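PDB 4HLN: starch synthase I from Hordeum vulgare, which belongs to the plant starch synthases, glycosyltransferases of the two-domain GT-B type in which two Rossmann-like domains face each other across a cleft. Local coordinates for residues G233-Q236 with F237-L241; S311-D315 with L316-P320; P320-Y323 with G324-E327. One frame throughout, in Å; residues are numbered along the deposited sequence.

Contact 1 of 3, residues G233-Q236 with F237-L241; sequences GDNQ and FRYTL
Arg238 turns back along the opening turn of helix 235-252 and gives its NH1 to Asn235 OD1, 2.7 Å away. The donor stands close to the axis of the amide C=O, although the bond is bent at the hydrogen (134°). Amide and guanidinium run side by side, almost coplanar, and the bend of the arginine chain at chi3 (99°) brings NH1 round to the oxygen. Asp234 behaves differently: its OD1 packs against the methylene CD of Arg238 at 3.5 Å, while NE is 4.3 Å from OD1 and no N-H points at it. The charged groups attract without a salt bridge, which the carboxylate makes with Arg220; the backbones are joined by Arg238 N to Asp234 O.

The looser side is that of the partly exposed Asp234 and Asn235; Arg238 itself is buried. On the buried flank Gln236 O is gripped twice, by Thr240 N at 3.1 Å and by Thr240 OG1 at 2.6 Å, the two donors arriving from opposite faces of the carbonyl plane. Threonine suits this place because its hydroxyl, set beside its own backbone N (chi1 -67°), can lean back on the preceding turn.

Buried polarity is thus paid for partly within the turn and partly by the carbonyls of Ser217 and Phe229, which accept from Arg238; the oxygens around the guanidinium would stabilise its positive charge.

Contact 2 of 3, residues S311-D315 with L316-P320; sequences STYPD and LGLPP
The ring of Tyr313 lies across the loop, with Pro319 O and Pro320 CA at its edge and a water over one face, displaced toward the rim. Leu316 CD1 and Leu318 CB approach it obliquely, their side chains crossing the tyrosine at about a right angle; CD1 of Leu316 is 4.1 Å from CD2 of Tyr313. With CG opposite its backbone N (chi1 -178°), the tyrosine is thrown forward over the residues that follow, and its OH donates to Pro319 O at 2.6 Å. A tyrosine suits the place because its ring reaches across to residues 318-320 while its hydroxyl meets a carbonyl.

Behind the ring the chain makes tight 3-10 turns: Leu316 N bonds to Tyr313 O at 3.1 Å and Gly317 N to Pro314 O at 3.2 Å. Pro314, with no N-H to place, fits such a turn readily. Glycine at 317 takes up a positive phi (65°) with ease as the helical course ends. The water can donate to Tyr313 O and Leu318 O, though further acceptors compete for its protons.

Chemically, the ring packs on Leu316 and Leu318 while the hydroxyl donates, tying the 3-10 segment to a proline-rich return whose carbonyls at Leu318 and Pro319 accept from the water and the phenol.

Contact 3 of 3, residues P320-Y323 with G324-E327; sequences PEWY and GALE
Tyr323 and Glu327, four residues apart, pack ring against aliphatic chain. CB of Glu327 sits over one face of the tyrosine ring, 4.1 Å from its centroid and 15° off the normal, a CH-pi contact displaced toward the rim. The tyrosine sends CG opposite its backbone N (chi1 177°), which sets the ring forward along the chain, where the glutamate can cover it. Glu327 is fully stretched through CG, so that its methylenes travel across the phenol: CG lies 3.8 Å from Tyr323 OH, and the carboxyl carbon CD comes 3.9 Å from CE2. The two side chains cross at a slant, with carboxylate and ring planes well short of parallel. A glutamate fits here because its two methylenes can dress the ring, while its carboxylate end stays near CE2.

Trp322 takes the other common setting, CG beside the backbone N (chi1 -76°). It meets the methyl of Ala325 with the edge of its indole, CE3 to CB 4.0 Å, a place that suits so small a side chain. The indole and Leu326 both also pack on helix 276-284.

The backbone tightens the same turn. Ala325 N donates to Trp322 O at 2.9 Å and Leu326 N to Tyr323 O at 2.9 Å, each from above the carbonyl plane, while Glu327 N makes a weak bond to that second oxygen.

Two bonds from residue i+3 to i and a weak one from i+4 make this a short, weakly bonded helical turn. It delivers the chain directly into strand 327-329, an outer strand of the small antiparallel sheet formed with 343-346 and 307-309, and so belongs to the loop with short helical turns that connects that sheet's two edge strands.

In the fold
The three contacts follow one another in the chain, all within the region of the starch synthase catalytic domain, and contact 2 packs against both of the others. Its centre is about 13 Å from that of contact 1 and about 9 Å from that of contact 3. Gln236 NE2 probably hydrogen-bonds to Thr312 OG1 at 3.1 Å, and Leu316 CD2 packs on Thr240 OG1 at 3.7 Å, joining helix 235-252 to the loop. Contacts 2 and 3 share Pro320, and the rings of Tyr313 and Tyr323 meet edge-to-face. Contacts 1 and 3 do not touch, their nearest atoms being about 7 Å apart. None includes a residue of the glycan pocket, formed by Phe556, Trp569, His593 and others.

Contact 1 of 3, residues G233-Q236 with F237-L241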
ATOM      1  N   GLY A 233     -13.258  20.397 -10.064  1.00 52.08           N
ATOM      2  CA  GLY A 233     -13.155  20.456 -11.510  1.00 43.12           C
ATOM      3  C   GLY A 233     -11.747  20.682 -12.036  1.00 49.59           C
ATOM      4  O   GLY A 233     -11.407  20.242 -13.130  1.00 59.18           O
ATOM      5  N   ASP A 234     -10.910  21.359 -11.264  1.00 45.24           N
ATOM      6  CA  ASP A 234      -9.600  21.738 -11.773  1.00 45.68           C
ATOM      7  C   ASP A 234      -8.465  20.787 -11.377  1.00 45.25           C
ATOM      8  O   ASP A 234      -7.310  21.043 -11.684  1.00 52.63           O
ATOM      9  CB  ASP A 234      -9.267  23.180 -11.390  1.00 39.61           C
ATOM     10  CG  ASP A 234      -9.094  23.357  -9.908  1.00 60.30           C
ATOM     11  OD1 ASP A 234      -9.536  22.455  -9.157  1.00 71.37           O
ATOM     12  OD2 ASP A 234      -8.526  24.397  -9.496  1.00 66.71           O
ATOM     13  N   ASN A 235      -8.797  19.686 -10.716  1.00 34.64           N
ATOM     14  CA  ASN A 235      -7.803  18.677 -10.386  1.00 43.28           C
ATOM     15  C   ASN A 235      -6.793  18.408 -11.496  1.00 45.03           C
ATOM     16  O   ASN A 235      -5.576  18.528 -11.295  1.00 41.73           O
ATOM     17  CB  ASN A 235      -8.481  17.364  -9.999  1.00 45.17           C
ATOM     18  CG  ASN A 235      -8.809  17.303  -8.532  1.00 44.37           C
ATOM     19  OD1 ASN A 235      -8.360  18.144  -7.764  1.00 40.53           O
ATOM     20  ND2 ASN A 235      -9.593  16.311  -8.131  1.00 44.32           N
ATOM     21  N   GLN A 236      -7.291  18.033 -12.668  1.00 25.68           N
ATOM     22  CA  GLN A 236      -6.399  17.704 -13.762  1.00 33.43           C
ATOM     23  C   GLN A 236      -5.349  18.800 -13.925  1.00 39.86           C
ATOM     24  O   GLN A 236      -4.177  18.521 -14.092  1.00 44.42           O
ATOM     25  CB  GLN A 236      -7.173  17.508 -15.053  1.00 28.59           C
ATOM     26  CG  GLN A 236      -6.289  17.138 -16.234  1.00 28.77           C
ATOM     27  CD  GLN A 236      -7.012  17.256 -17.561  1.00 48.10           C
ATOM     28  OE1 GLN A 236      -7.538  18.323 -17.903  1.00 56.04           O
ATOM     29  NE2 GLN A 236      -7.053  16.153 -18.320  1.00 47.11           N
ATOM     30  N   PHE A 237      -5.782  20.046 -13.841  1.00 37.50           N
ATOM     31  CA  PHE A 237      -4.881  21.178 -13.916  1.00 36.77           C
ATOM     32  C   PHE A 237      -3.891  21.230 -12.738  1.00 42.70           C
ATOM     33  O   PHE A 237      -2.678  21.451 -12.932  1.00 37.83           O
ATOM     34  CB  PHE A 237      -5.699  22.471 -14.009  1.00 33.67           C
ATOM     35  CG  PHE A 237      -4.914  23.715 -13.732  1.00 39.48           C
ATOM     36  CD1 PHE A 237      -3.905  24.127 -14.594  1.00 43.92           C
ATOM     37  CD2 PHE A 237      -5.182  24.480 -12.605  1.00 37.53           C
ATOM     38  CE1 PHE A 237      -3.171  25.287 -14.332  1.00 41.99           C
ATOM     39  CE2 PHE A 237      -4.454  25.645 -12.337  1.00 40.93           C
ATOM     40  CZ  PHE A 237      -3.451  26.053 -13.197  1.00 30.35           C
ATOM     41  N   ARG A 238      -4.405  21.038 -11.526  1.00 34.27           N
ATOM     42  CA  ARG A 238      -3.579  21.135 -10.322  1.00 34.39           C
ATOM     43  C   ARG A 238      -2.443  20.128 -10.389  1.00 41.76           C
ATOM     44  O   ARG A 238      -1.290  20.455 -10.115  1.00 39.15           O
ATOM     45  CB  ARG A 238      -4.389  20.863  -9.046  1.00 27.96           C
ATOM     46  CG  ARG A 238      -5.446  21.894  -8.692  1.00 39.57           C
ATOM     47  CD  ARG A 238      -6.530  21.254  -7.842  1.00 42.48           C
ATOM     48  NE  ARG A 238      -6.374  21.504  -6.417  1.00 42.49           N
ATOM     49  CZ  ARG A 238      -6.600  20.599  -5.470  1.00 50.29           C
ATOM     50  NH1 ARG A 238      -6.973  19.380  -5.811  1.00 52.50           N
ATOM     51  NH2 ARG A 238      -6.443  20.906  -4.184  1.00 59.99           N
ATOM     52  N   TYR A 239      -2.772  18.899 -10.762  1.00 33.82           N
ATOM     53  CA  TYR A 239      -1.796  17.828 -10.704  1.00 34.24           C
ATOM     54  C   TYR A 239      -0.879  17.774 -11.923  1.00 37.82           C
ATOM     55  O   TYR A 239       0.217  17.228 -11.869  1.00 41.19           O
ATOM     56  CB  TYR A 239      -2.484  16.511 -10.356  1.00 35.95           C
ATOM     57  CG  TYR A 239      -3.008  16.607  -8.956  1.00 41.57           C
ATOM     58  CD1 TYR A 239      -4.363  16.734  -8.698  1.00 37.07           C
ATOM     59  CD2 TYR A 239      -2.122  16.664  -7.879  1.00 46.51           C
ATOM     60  CE1 TYR A 239      -4.832  16.868  -7.385  1.00 37.37           C
ATOM     61  CE2 TYR A 239      -2.567  16.785  -6.583  1.00 42.98           C
ATOM     62  CZ  TYR A 239      -3.925  16.883  -6.332  1.00 45.67           C
ATOM     63  OH  TYR A 239      -4.347  17.009  -5.023  1.00 41.17           O
ATOM     64  N   THR A 240      -1.326  18.401 -13.000  1.00 36.77           N
ATOM     65  CA  THR A 240      -0.459  18.731 -14.121  1.00 39.92           C
ATOM     66  C   THR A 240       0.687  19.646 -13.652  1.00 41.96           C
ATOM     67  O   THR A 240       1.850  19.425 -14.005  1.00 39.17           O
ATOM     68  CB  THR A 240      -1.281  19.396 -15.259  1.00 34.93           C
ATOM     69  OG1 THR A 240      -2.177  18.426 -15.804  1.00 40.29           O
ATOM     70  CG2 THR A 240      -0.400  19.905 -16.389  1.00 26.73           C
ATOM     71  N   LEU A 241       0.360  20.656 -12.845  1.00 35.86           N
ATOM     72  CA  LEU A 241       1.376  21.568 -12.333  1.00 37.43           C
ATOM     73  C   LEU A 241       2.378  20.784 -11.507  1.00 42.69           C
ATOM     74  O   LEU A 241       3.599  20.957 -11.650  1.00 37.47           O
ATOM     75  CB  LEU A 241       0.761  22.663 -11.470  1.00 34.31           C
ATOM     76  CG  LEU A 241      -0.163  23.653 -12.169  1.00 45.21           C
ATOM     77  CD1 LEU A 241      -0.632  24.742 -11.206  1.00 42.68           C
ATOM     78  CD2 LEU A 241       0.499  24.251 -13.392  1.00 37.50           C
TER

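Contact 2 of 3, residues S311-D315 with L316-P320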
ATOM      1  N   SER A 311     -10.955  16.118 -25.024  1.00 42.69           N
ATOM      2  CA  SER A 311     -10.908  17.470 -25.546  1.00 37.10           C
ATOM      3  C   SER A 311      -9.910  18.293 -24.738  1.00 44.45           C
ATOM      4  O   SER A 311      -9.501  19.372 -25.163  1.00 41.74           O
ATOM      5  CB  SER A 311     -12.299  18.101 -25.467  1.00 37.53           C
ATOM      6  OG  SER A 311     -12.732  18.212 -24.109  1.00 52.10           O
ATOM      7  N   THR A 312      -9.527  17.776 -23.573  1.00 35.29           N
ATOM      8  CA  THR A 312      -8.618  18.485 -22.687  1.00 40.54           C
ATOM      9  C   THR A 312      -7.169  18.217 -23.001  1.00 45.83           C
ATOM     10  O   THR A 312      -6.288  18.898 -22.457  1.00 54.14           O
ATOM     11  CB  THR A 312      -8.796  18.081 -21.216  1.00 43.62           C
ATOM     12  OG1 THR A 312      -8.394  16.707 -21.032  1.00 41.73           O
ATOM     13  CG2 THR A 312     -10.230  18.298 -20.764  1.00 26.34           C
ATOM     14  N   TYR A 313      -6.903  17.219 -23.842  1.00 36.96           N
ATOM     15  CA  TYR A 313      -5.504  16.887 -24.162  1.00 38.20           C
ATOM     16  C   TYR A 313      -4.601  18.084 -24.483  1.00 42.19           C
ATOM     17  O   TYR A 313      -3.485  18.153 -23.984  1.00 45.66           O
ATOM     18  CB  TYR A 313      -5.376  15.866 -25.277  1.00 31.04           C
ATOM     19  CG  TYR A 313      -3.936  15.514 -25.542  1.00 40.40           C
ATOM     20  CD1 TYR A 313      -3.238  16.075 -26.613  1.00 44.34           C
ATOM     21  CD2 TYR A 313      -3.256  14.643 -24.705  1.00 38.74           C
ATOM     22  CE1 TYR A 313      -1.901  15.761 -26.848  1.00 38.80           C
ATOM     23  CE2 TYR A 313      -1.929  14.322 -24.931  1.00 44.19           C
ATOM     24  CZ  TYR A 313      -1.252  14.887 -25.994  1.00 45.11           C
ATOM     25  OH  TYR A 313       0.069  14.549 -26.194  1.00 43.96           O
ATOM     26  N   PRO A 314      -5.073  19.030 -25.310  1.00 47.91           N
ATOM     27  CA  PRO A 314      -4.196  20.162 -25.647  1.00 38.18           C
ATOM     28  C   PRO A 314      -3.829  20.998 -24.422  1.00 46.54           C
ATOM     29  O   PRO A 314      -2.738  21.562 -24.367  1.00 54.57           O
ATOM     30  CB  PRO A 314      -5.042  20.989 -26.628  1.00 42.46           C
ATOM     31  CG  PRO A 314      -6.138  20.050 -27.107  1.00 39.49           C
ATOM     32  CD  PRO A 314      -6.404  19.155 -25.931  1.00 46.79           C
ATOM     33  N   ASP A 315      -4.710  21.067 -23.432  1.00 45.32           N
ATOM     34  CA  ASP A 315      -4.367  21.796 -22.211  1.00 44.31           C
ATOM     35  C   ASP A 315      -3.105  21.282 -21.480  1.00 39.72           C
ATOM     36  O   ASP A 315      -2.483  22.027 -20.735  1.00 45.17           O
ATOM     37  CB  ASP A 315      -5.556  21.841 -21.255  1.00 46.42           C
ATOM     38  CG  ASP A 315      -6.612  22.818 -21.703  1.00 66.57           C
ATOM     39  OD1 ASP A 315      -6.229  23.935 -22.123  1.00 69.11           O
ATOM     40  OD2 ASP A 315      -7.817  22.466 -21.655  1.00 71.12           O
ATOM     41  N   LEU A 316      -2.735  20.023 -21.684  1.00 34.97           N
ATOM     42  CA  LEU A 316      -1.598  19.437 -20.968  1.00 40.46           C
ATOM     43  C   LEU A 316      -0.240  19.928 -21.471  1.00 48.38           C
ATOM     44  O   LEU A 316       0.778  19.635 -20.869  1.00 40.36           O
ATOM     45  CB  LEU A 316      -1.645  17.903 -21.005  1.00 35.96           C
ATOM     46  CG  LEU A 316      -2.985  17.265 -20.604  1.00 41.68           C
ATOM     47  CD1 LEU A 316      -2.946  15.752 -20.752  1.00 31.75           C
ATOM     48  CD2 LEU A 316      -3.413  17.656 -19.186  1.00 31.20           C
ATOM     49  N   GLY A 317      -0.225  20.674 -22.572  1.00 49.97           N
ATOM     50  CA  GLY A 317       1.023  21.201 -23.093  1.00 42.10           C
ATOM     51  C   GLY A 317       2.045  20.189 -23.606  1.00 44.06           C
ATOM     52  O   GLY A 317       3.213  20.524 -23.756  1.00 52.36           O
ATOM     53  N   LEU A 318       1.619  18.955 -23.853  1.00 48.84           N
ATOM     54  CA  LEU A 318       2.450  17.959 -24.527  1.00 47.94           C
ATOM     55  C   LEU A 318       2.285  18.054 -26.033  1.00 50.31           C
ATOM     56  O   LEU A 318       1.312  18.619 -26.522  1.00 66.19           O
ATOM     57  CB  LEU A 318       2.023  16.561 -24.114  1.00 52.42           C
ATOM     58  CG  LEU A 318       2.174  16.176 -22.653  1.00 54.69           C
ATOM     59  CD1 LEU A 318       1.338  14.941 -22.398  1.00 40.98           C
ATOM     60  CD2 LEU A 318       3.634  15.931 -22.315  1.00 51.86           C
ATOM     61  N   PRO A 319       3.223  17.476 -26.787  1.00 54.12           N
ATOM     62  CA  PRO A 319       3.052  17.488 -28.249  1.00 52.59           C
ATOM     63  C   PRO A 319       1.935  16.551 -28.722  1.00 48.93           C
ATOM     64  O   PRO A 319       1.539  15.640 -28.017  1.00 50.85           O
ATOM     65  CB  PRO A 319       4.420  17.021 -28.769  1.00 45.67           C
ATOM     66  CG  PRO A 319       5.379  17.280 -27.618  1.00 44.12           C
ATOM     67  CD  PRO A 319       4.563  17.022 -26.382  1.00 47.52           C
ATOM     68  N   PRO A 320       1.424  16.777 -29.928  1.00 59.92           N
ATOM     69  CA  PRO A 320       0.303  16.000 -30.466  1.00 53.79           C
ATOM     70  C   PRO A 320       0.536  14.494 -30.622  1.00 45.07           C
ATOM     71  O   PRO A 320      -0.427  13.745 -30.488  1.00 54.23           O
ATOM     72  CB  PRO A 320       0.080  16.646 -31.834  1.00 53.33           C
ATOM     73  CG  PRO A 320       0.559  18.065 -31.641  1.00 48.53           C
ATOM     74  CD  PRO A 320       1.789  17.892 -30.818  1.00 56.74           C
TER
HETATM   75  O   HOH W   1      -1.066  18.640 -24.750  1.00 48.02           O

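Contact 3 of 3, residues P320-Y323 with G324-E327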
ATOM      1  N   PRO A 320       1.424  16.777 -29.928  1.00 59.92           N
ATOM      2  CA  PRO A 320       0.303  16.000 -30.466  1.00 53.79           C
ATOM      3  C   PRO A 320       0.536  14.494 -30.622  1.00 45.07           C
ATOM      4  O   PRO A 320      -0.427  13.745 -30.488  1.00 54.23           O
ATOM      5  CB  PRO A 320       0.080  16.646 -31.834  1.00 53.33           C
ATOM      6  CG  PRO A 320       0.559  18.065 -31.641  1.00 48.53           C
ATOM      7  CD  PRO A 320       1.789  17.892 -30.818  1.00 56.74           C
ATOM      8  N   GLU A 321       1.764  14.067 -30.907  1.00 39.99           N
ATOM      9  CA  GLU A 321       2.067  12.656 -31.178  1.00 43.97           C
ATOM     10  C   GLU A 321       1.886  11.830 -29.934  1.00 47.96           C
ATOM     11  O   GLU A 321       1.713  10.605 -30.001  1.00 63.77           O
ATOM     12  CB  GLU A 321       3.516  12.475 -31.652  1.00 53.74           C
ATOM     13  CG  GLU A 321       3.999  13.557 -32.596  1.00 73.86           C
ATOM     14  CD  GLU A 321       4.498  14.780 -31.853  1.00 85.04           C
ATOM     15  OE1 GLU A 321       5.419  14.626 -31.019  1.00 81.08           O
ATOM     16  OE2 GLU A 321       3.969  15.889 -32.099  1.00 89.54           O
ATOM     17  N   TRP A 322       1.934  12.514 -28.797  1.00 29.74           N
ATOM     18  CA  TRP A 322       1.857  11.850 -27.502  1.00 51.79           C
ATOM     19  C   TRP A 322       0.452  11.517 -27.049  1.00 52.18           C
ATOM     20  O   TRP A 322       0.277  10.780 -26.084  1.00 45.91           O
ATOM     21  CB  TRP A 322       2.617  12.634 -26.430  1.00 39.58           C
ATOM     22  CG  TRP A 322       4.052  12.412 -26.610  1.00 45.47           C
ATOM     23  CD1 TRP A 322       4.927  13.221 -27.263  1.00 44.54           C
ATOM     24  CD2 TRP A 322       4.792  11.256 -26.202  1.00 48.56           C
ATOM     25  NE1 TRP A 322       6.180  12.658 -27.256  1.00 43.93           N
ATOM     26  CE2 TRP A 322       6.126  11.451 -26.615  1.00 49.90           C
ATOM     27  CE3 TRP A 322       4.463  10.086 -25.507  1.00 43.85           C
ATOM     28  CZ2 TRP A 322       7.134  10.513 -26.366  1.00 43.95           C
ATOM     29  CZ3 TRP A 322       5.468   9.156 -25.252  1.00 47.75           C
ATOM     30  CH2 TRP A 322       6.789   9.378 -25.679  1.00 45.47           C
ATOM     31  N   TYR A 323      -0.535  12.043 -27.763  1.00 43.34           N
ATOM     32  CA  TYR A 323      -1.923  11.733 -27.473  1.00 46.67           C
ATOM     33  C   TYR A 323      -2.131  10.234 -27.256  1.00 40.08           C
ATOM     34  O   TYR A 323      -2.769   9.840 -26.291  1.00 38.15           O
ATOM     35  CB  TYR A 323      -2.847  12.272 -28.569  1.00 56.63           C
ATOM     36  CG  TYR A 323      -4.290  11.916 -28.348  1.00 50.47           C
ATOM     37  CD1 TYR A 323      -4.943  12.299 -27.186  1.00 49.01           C
ATOM     38  CD2 TYR A 323      -5.007  11.188 -29.296  1.00 49.32           C
ATOM     39  CE1 TYR A 323      -6.281  11.962 -26.963  1.00 48.38           C
ATOM     40  CE2 TYR A 323      -6.342  10.854 -29.090  1.00 43.52           C
ATOM     41  CZ  TYR A 323      -6.972  11.246 -27.918  1.00 46.01           C
ATOM     42  OH  TYR A 323      -8.287  10.915 -27.691  1.00 57.50           O
ATOM     43  N   GLY A 324      -1.567   9.391 -28.113  1.00 35.60           N
ATOM     44  CA  GLY A 324      -1.757   7.951 -27.962  1.00 30.47           C
ATOM     45  C   GLY A 324      -1.421   7.360 -26.589  1.00 41.42           C
ATOM     46  O   GLY A 324      -1.959   6.328 -26.182  1.00 53.21           O
ATOM     47  N   ALA A 325      -0.507   7.997 -25.872  1.00 33.51           N
ATOM     48  CA  ALA A 325      -0.073   7.465 -24.592  1.00 39.04           C
ATOM     49  C   ALA A 325      -1.144   7.704 -23.541  1.00 47.28           C
ATOM     50  O   ALA A 325      -1.313   6.909 -22.615  1.00 50.78           O
ATOM     51  CB  ALA A 325       1.211   8.126 -24.167  1.00 30.61           C
ATOM     52  N   LEU A 326      -1.855   8.816 -23.688  1.00 34.46           N
ATOM     53  CA  LEU A 326      -2.899   9.182 -22.755  1.00 40.53           C
ATOM     54  C   LEU A 326      -4.288   8.804 -23.249  1.00 39.91           C
ATOM     55  O   LEU A 326      -5.239   8.869 -22.495  1.00 31.17           O
ATOM     56  CB  LEU A 326      -2.859  10.677 -22.483  1.00 40.09           C
ATOM     57  CG  LEU A 326      -1.929  11.092 -21.356  1.00 41.19           C
ATOM     58  CD1 LEU A 326      -0.536  10.659 -21.695  1.00 49.56           C
ATOM     59  CD2 LEU A 326      -1.980  12.573 -21.261  1.00 44.05           C
ATOM     60  N   GLU A 327      -4.389   8.418 -24.514  1.00 36.61           N
ATOM     61  CA  GLU A 327      -5.664   8.121 -25.113  1.00 40.42           C
ATOM     62  C   GLU A 327      -6.337   6.940 -24.425  1.00 46.89           C
ATOM     63  O   GLU A 327      -5.711   5.909 -24.174  1.00 45.29           O
ATOM     64  CB  GLU A 327      -5.471   7.792 -26.576  1.00 51.96           C
ATOM     65  CG  GLU A 327      -6.768   7.491 -27.275  1.00 64.49           C
ATOM     66  CD  GLU A 327      -6.546   7.000 -28.683  1.00 75.99           C
ATOM     67  OE1 GLU A 327      -5.407   6.558 -28.983  1.00 69.80           O
ATOM     68  OE2 GLU A 327      -7.509   7.064 -29.481  1.00 80.97           O
TER